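Local coordinates for protein indole-3-acetic acid-amido synthetase GH3.15 (Arabidopsis thaliana, PDB 6E1Q) that conjugates glutamine, and possibly cysteine, to the auxin precursor indole-3-butyric acid at the expense of ATP, and likewise modifies the herbicide 2,4-DB, at residues E138-I143 with S180-P185; I143-T148 with P185-T190. All coordinates share one frame; numbering follows the deposited sequence.

Interaction 1 of 2, residues E138-I143 with S180-P185. With CFA ((2,4-dichlorophenoxy)acetic acid), chain C.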
# COMPACT_ATOMS: atom_id res chain seq x y z
N GLU A 138 -16.53 -17.85 -7.61
CA GLU A 138 -17.66 -17.82 -8.54
C GLU A 138 -17.63 -16.63 -9.50
O GLU A 138 -18.54 -16.52 -10.33
CB GLU A 138 -18.98 -17.77 -7.75
CG GLU A 138 -19.41 -19.05 -7.03
CD GLU A 138 -18.70 -20.30 -7.53
OE1 GLU A 138 -17.84 -20.83 -6.80
OE2 GLU A 138 -19.02 -20.76 -8.65
N GLY A 139 -16.66 -15.73 -9.40
CA GLY A 139 -16.70 -14.53 -10.22
C GLY A 139 -15.33 -13.90 -10.38
O GLY A 139 -14.32 -14.45 -9.94
N LYS A 140 -15.32 -12.73 -11.02
CA LYS A 140 -14.05 -12.08 -11.33
C LYS A 140 -13.66 -11.05 -10.26
O LYS A 140 -14.49 -10.54 -9.50
CB LYS A 140 -14.11 -11.38 -12.69
CG LYS A 140 -13.95 -12.32 -13.87
CD LYS A 140 -14.77 -11.81 -15.03
CE LYS A 140 -14.33 -12.42 -16.35
NZ LYS A 140 -14.69 -11.49 -17.45
N SER A 141 -12.36 -10.74 -10.23
CA SER A 141 -11.80 -9.70 -9.38
C SER A 141 -11.66 -8.44 -10.23
O SER A 141 -10.88 -8.40 -11.18
CB SER A 141 -10.44 -10.12 -8.81
OG SER A 141 -10.59 -11.18 -7.88
N LEU A 142 -12.42 -7.41 -9.88
CA LEU A 142 -12.31 -6.11 -10.54
C LEU A 142 -11.22 -5.33 -9.81
O LEU A 142 -11.36 -5.01 -8.63
CB LEU A 142 -13.64 -5.38 -10.50
CG LEU A 142 -13.71 -3.96 -11.07
CD1 LEU A 142 -13.37 -3.96 -12.57
CD2 LEU A 142 -15.11 -3.40 -10.83
N ILE A 143 -10.13 -5.03 -10.52
CA ILE A 143 -8.94 -4.46 -9.91
C ILE A 143 -8.78 -3.06 -10.46
O ILE A 143 -8.63 -2.86 -11.67
CB ILE A 143 -7.69 -5.33 -10.19
CG1 ILE A 143 -7.75 -6.61 -9.35
CG2 ILE A 143 -6.42 -4.57 -9.85
CD1 ILE A 143 -6.82 -7.69 -9.84
N SER A 180 -10.80 -14.57 -15.50
CA SER A 180 -10.82 -14.60 -14.03
C SER A 180 -10.50 -13.25 -13.34
O SER A 180 -10.89 -13.02 -12.19
CB SER A 180 -9.86 -15.67 -13.50
OG SER A 180 -9.71 -15.59 -12.09
N LEU A 181 -9.77 -12.37 -14.03
CA LEU A 181 -9.53 -11.02 -13.55
C LEU A 181 -10.22 -10.03 -14.47
O LEU A 181 -10.17 -10.16 -15.70
CB LEU A 181 -8.04 -10.69 -13.49
CG LEU A 181 -7.12 -11.50 -12.58
CD1 LEU A 181 -5.69 -10.98 -12.71
CD2 LEU A 181 -7.60 -11.46 -11.13
N GLN A 182 -10.87 -9.03 -13.88
CA GLN A 182 -11.35 -7.87 -14.61
C GLN A 182 -10.37 -6.74 -14.33
O GLN A 182 -10.42 -6.10 -13.28
CB GLN A 182 -12.77 -7.48 -14.22
CG GLN A 182 -13.37 -6.46 -15.16
CD GLN A 182 -13.44 -6.98 -16.57
OE1 GLN A 182 -14.38 -7.69 -16.92
NE2 GLN A 182 -12.44 -6.65 -17.38
N VAL A 183 -9.48 -6.50 -15.28
CA VAL A 183 -8.43 -5.51 -15.08
C VAL A 183 -8.48 -4.54 -16.26
O VAL A 183 -8.78 -4.93 -17.39
CB VAL A 183 -7.04 -6.18 -14.94
CG1 VAL A 183 -6.58 -6.82 -16.24
CG2 VAL A 183 -6.04 -5.20 -14.39
N SER A 184 -8.22 -3.27 -15.96
CA SER A 184 -8.31 -2.24 -16.98
C SER A 184 -7.34 -2.54 -18.13
O SER A 184 -6.30 -3.16 -17.93
CB SER A 184 -8.00 -0.88 -16.36
OG SER A 184 -6.62 -0.57 -16.44
N PRO A 185 -7.68 -2.11 -19.35
CA PRO A 185 -6.71 -2.21 -20.45
C PRO A 185 -5.40 -1.50 -20.14
O PRO A 185 -4.37 -1.82 -20.75
CB PRO A 185 -7.45 -1.56 -21.63
CG PRO A 185 -8.46 -0.64 -20.98
CD PRO A 185 -8.89 -1.36 -19.74
C1 CFA C . -7.01 -8.51 -5.82
C2 CFA C . -5.68 -8.88 -5.16
C1' CFA C . -4.68 -6.71 -5.21
C2' CFA C . -4.19 -5.58 -4.56
C3' CFA C . -3.73 -4.52 -5.30
C4' CFA C . -3.77 -4.58 -6.67
C5' CFA C . -4.25 -5.68 -7.33
CL3 CFA C . -4.11 -5.45 -2.78
C6' CFA C . -4.71 -6.75 -6.59
O1 CFA C . -7.42 -9.15 -6.82
O2 CFA C . -7.68 -7.55 -5.36
O1' CFA C . -5.15 -7.79 -4.45
CL4 CFA C . -3.18 -3.19 -7.59
O HOH W 1 -11.26 -13.52 -8.84
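S141 and Q182 meet through their backbones where two short parallel strands, 140-143 and 181-183, run side by side, their axes approaching to 4.4 Å at an angle of 20°. Q182 gives its N to S141 O at 2.8 Å, coming in from above the carbonyl plane, and its own O takes I143 N at 3.0 Å in a nearly linear approach. S141 N reaches S180 O only weakly. L142 CA lends a CH to the same Q182 O, so this acceptor is gripped by both an NH and a CH donor.

On one face of the pair, L142 CD1 lies 3.6 Å from Q182 CG. With CG anti to the backbone N (chi1 -169°) and the chain bent at chi2, the Q182 amide turns back toward K140, yet OE1 stays 3.8 Å from K140 NZ and finds no partner in the model despite being buried. K140 NZ instead forms a long, weak ion pair with E208. On the other face, L181 CD2 sits against S141 CB and touches I143 CD1 at 4.1 Å.

That second face holds the bound (2,4-dichlorophenoxy)acetic acid: its carboxylate O1 lies 3.4 Å from I143 CD1. S141 OG bonds to R214 NE and, at 2.6 Å, to water 1. Helix 162-172 covers L181 and V183, while strand 212-217 pairs with 140-143 on its other side. This is the edge of the parallel sheet in the GH3 N-terminal domain, with the ligand pocket at one face of its second strand.

Interaction 2 of 2, residues I143-T148 with P185-T190. With CFA ((2,4-dichlorophenoxy)acetic acid), chain C.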
# COMPACT_ATOMS: atom_id res chain seq x y z
N ILE A 143 -10.13 -5.03 -10.52
CA ILE A 143 -8.94 -4.46 -9.91
C ILE A 143 -8.78 -3.06 -10.46
O ILE A 143 -8.63 -2.86 -11.67
CB ILE A 143 -7.69 -5.33 -10.19
CG1 ILE A 143 -7.75 -6.61 -9.35
CG2 ILE A 143 -6.42 -4.57 -9.85
CD1 ILE A 143 -6.82 -7.69 -9.84
N PHE A 144 -8.82 -2.08 -9.57
CA PHE A 144 -8.68 -0.68 -9.95
C PHE A 144 -7.20 -0.36 -9.91
O PHE A 144 -6.61 -0.18 -8.84
CB PHE A 144 -9.50 0.21 -9.03
CG PHE A 144 -10.97 -0.06 -9.10
CD1 PHE A 144 -11.68 0.20 -10.26
CD2 PHE A 144 -11.64 -0.60 -8.02
CE1 PHE A 144 -13.03 -0.05 -10.34
CE2 PHE A 144 -13.00 -0.86 -8.09
CZ PHE A 144 -13.69 -0.57 -9.26
N TYR A 145 -6.59 -0.29 -11.08
CA TYR A 145 -5.16 -0.08 -11.18
C TYR A 145 -4.89 0.37 -12.59
O TYR A 145 -5.37 -0.27 -13.53
CB TYR A 145 -4.37 -1.36 -10.90
CG TYR A 145 -2.87 -1.10 -10.89
CD1 TYR A 145 -2.25 -0.62 -9.74
CD2 TYR A 145 -2.09 -1.30 -12.02
CE1 TYR A 145 -0.90 -0.37 -9.71
CE2 TYR A 145 -0.72 -1.03 -12.01
CZ TYR A 145 -0.14 -0.57 -10.84
OH TYR A 145 1.21 -0.29 -10.76
N PHE A 146 -4.13 1.45 -12.75
CA PHE A 146 -3.64 1.72 -14.09
C PHE A 146 -2.32 2.48 -14.00
O PHE A 146 -2.01 3.09 -12.98
CB PHE A 146 -4.68 2.45 -14.95
CG PHE A 146 -5.35 3.62 -14.28
CD1 PHE A 146 -4.70 4.84 -14.17
CD2 PHE A 146 -6.65 3.51 -13.80
CE1 PHE A 146 -5.32 5.93 -13.57
CE2 PHE A 146 -7.28 4.59 -13.20
CZ PHE A 146 -6.61 5.80 -13.09
N VAL A 147 -1.54 2.38 -15.07
CA VAL A 147 -0.21 2.97 -15.14
C VAL A 147 -0.20 4.05 -16.21
O VAL A 147 -0.79 3.87 -17.29
CB VAL A 147 0.86 1.89 -15.41
CG1 VAL A 147 0.47 1.03 -16.58
CG2 VAL A 147 2.19 2.54 -15.69
N THR A 148 0.46 5.16 -15.92
CA THR A 148 0.46 6.33 -16.79
C THR A 148 1.75 6.53 -17.56
O THR A 148 1.78 7.34 -18.50
CB THR A 148 0.16 7.60 -15.98
OG1 THR A 148 1.25 7.88 -15.10
CG2 THR A 148 -1.11 7.41 -15.17
N PRO A 185 -7.68 -2.11 -19.35
CA PRO A 185 -6.71 -2.21 -20.45
C PRO A 185 -5.40 -1.50 -20.14
O PRO A 185 -4.37 -1.82 -20.75
CB PRO A 185 -7.45 -1.56 -21.63
CG PRO A 185 -8.46 -0.64 -20.98
CD PRO A 185 -8.89 -1.36 -19.74
N HIS A 186 -5.40 -0.57 -19.18
CA HIS A 186 -4.24 0.25 -18.86
C HIS A 186 -3.54 -0.18 -17.58
O HIS A 186 -2.77 0.59 -17.02
CB HIS A 186 -4.65 1.71 -18.76
CG HIS A 186 -5.27 2.24 -20.02
ND1 HIS A 186 -4.57 2.31 -21.21
CD2 HIS A 186 -6.51 2.70 -20.28
CE1 HIS A 186 -5.36 2.80 -22.14
NE2 HIS A 186 -6.54 3.05 -21.60
N ALA A 187 -3.79 -1.41 -17.10
CA ALA A 187 -2.95 -1.95 -16.04
C ALA A 187 -1.57 -2.34 -16.57
O ALA A 187 -0.59 -2.31 -15.81
CB ALA A 187 -3.62 -3.16 -15.40
N ILE A 188 -1.48 -2.70 -17.84
CA ILE A 188 -0.21 -3.05 -18.48
C ILE A 188 0.19 -2.01 -19.53
O ILE A 188 1.31 -1.48 -19.49
CB ILE A 188 -0.27 -4.47 -19.09
CG1 ILE A 188 -0.63 -5.50 -18.02
CG2 ILE A 188 1.07 -4.83 -19.76
CD1 ILE A 188 -1.14 -6.83 -18.58
N THR A 189 -0.71 -1.69 -20.46
CA THR A 189 -0.42 -0.70 -21.48
C THR A 189 -0.63 0.71 -20.93
O THR A 189 -1.71 1.04 -20.43
CB THR A 189 -1.29 -0.91 -22.73
OG1 THR A 189 -1.11 -2.24 -23.23
CG2 THR A 189 -0.91 0.10 -23.83
N THR A 190 0.41 1.53 -21.03
CA THR A 190 0.41 2.88 -20.50
C THR A 190 -0.68 3.76 -21.14
O THR A 190 -1.05 3.59 -22.31
CB THR A 190 1.81 3.47 -20.69
OG1 THR A 190 2.70 2.92 -19.70
CG2 THR A 190 1.83 4.99 -20.64
C1 CFA C . -7.01 -8.51 -5.82
C2 CFA C . -5.68 -8.88 -5.16
C1' CFA C . -4.68 -6.71 -5.21
C2' CFA C . -4.19 -5.58 -4.56
C3' CFA C . -3.73 -4.52 -5.30
C4' CFA C . -3.77 -4.58 -6.67
C5' CFA C . -4.25 -5.68 -7.33
CL3 CFA C . -4.11 -5.45 -2.78
C6' CFA C . -4.71 -6.75 -6.59
O1 CFA C . -7.42 -9.15 -6.82
O2 CFA C . -7.68 -7.55 -5.36
O1' CFA C . -5.15 -7.79 -4.45
CL4 CFA C . -3.18 -3.19 -7.59
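V147 N donates to H186 O at 2.9 Å in an almost straight bond (164°), the single hydrogen bond between two irregular stretches that pass each other with F146 and A187 CA atoms 4.2 Å apart. Carbon atoms crowd the same carbonyl: F146 CA and CB lie close to H186 O, as does V147 CG1 at 3.3 Å. V147 CG1 stands between its backbone N and carbonyl carbon (chi1 50°), which brings it over both H186 O and A187 O.

Farther along, T190 CG2 presses on T148 O at 3.2 Å, and T190 CA offers a CH to V147 O. T190 OG1, beside V147 CG2, is buried without a partner in the model. Within 185-190, H186 ND1 binds T189 O in the plane of its imidazole, fixing the turn of that ring.

A187 CB rests on Y145 CD2, while A187 O lies at the edge of the tyrosine ring, near its plane. The A187 carbonyl is also bound by T164 of helix 162-172. Y145 CG lies anti to the backbone N, carrying CD1 to 3.5 Å from chlorine CL4 of the ligand in an oblique approach; the hydroxyl is held by T161.

At the start of the stretch, I143 CG2 meets ring carbon C5' of the ligand at 3.5 Å. A glycine in place of I143 is likely to leave that dichlorophenyl ring and the nearby carboxylate without their aliphatic neighbour, and L181 CD2 facing a gap. Apart from one straight amide bond, the stretches therefore meet mainly through carbon contacts, and the ligand's chlorinated ring meets only 143-148 of the two, through the CG2 branch of I143 and the ring of Y145.

From the N terminus, strand 140-143 leads directly into the loop 143-148; the chain then runs through strands 151-152 and 158-160, helix 162-172 and a short unmodelled stretch before returning as strand 181-183 and the loop 185-190. Interaction 1 closes this excursion at the strands and interaction 2 closes it again where both strands have given way to loops. Their segments alternate along the sequence, so the two contacts cross and do not nest. They share I143 and P185, and S184 OG probably hydrogen-bonds Y145 O between them. Together they tie the sheet edge to the loop before strand 151-152 and the loop before helix 194-207, beside one bound ligand.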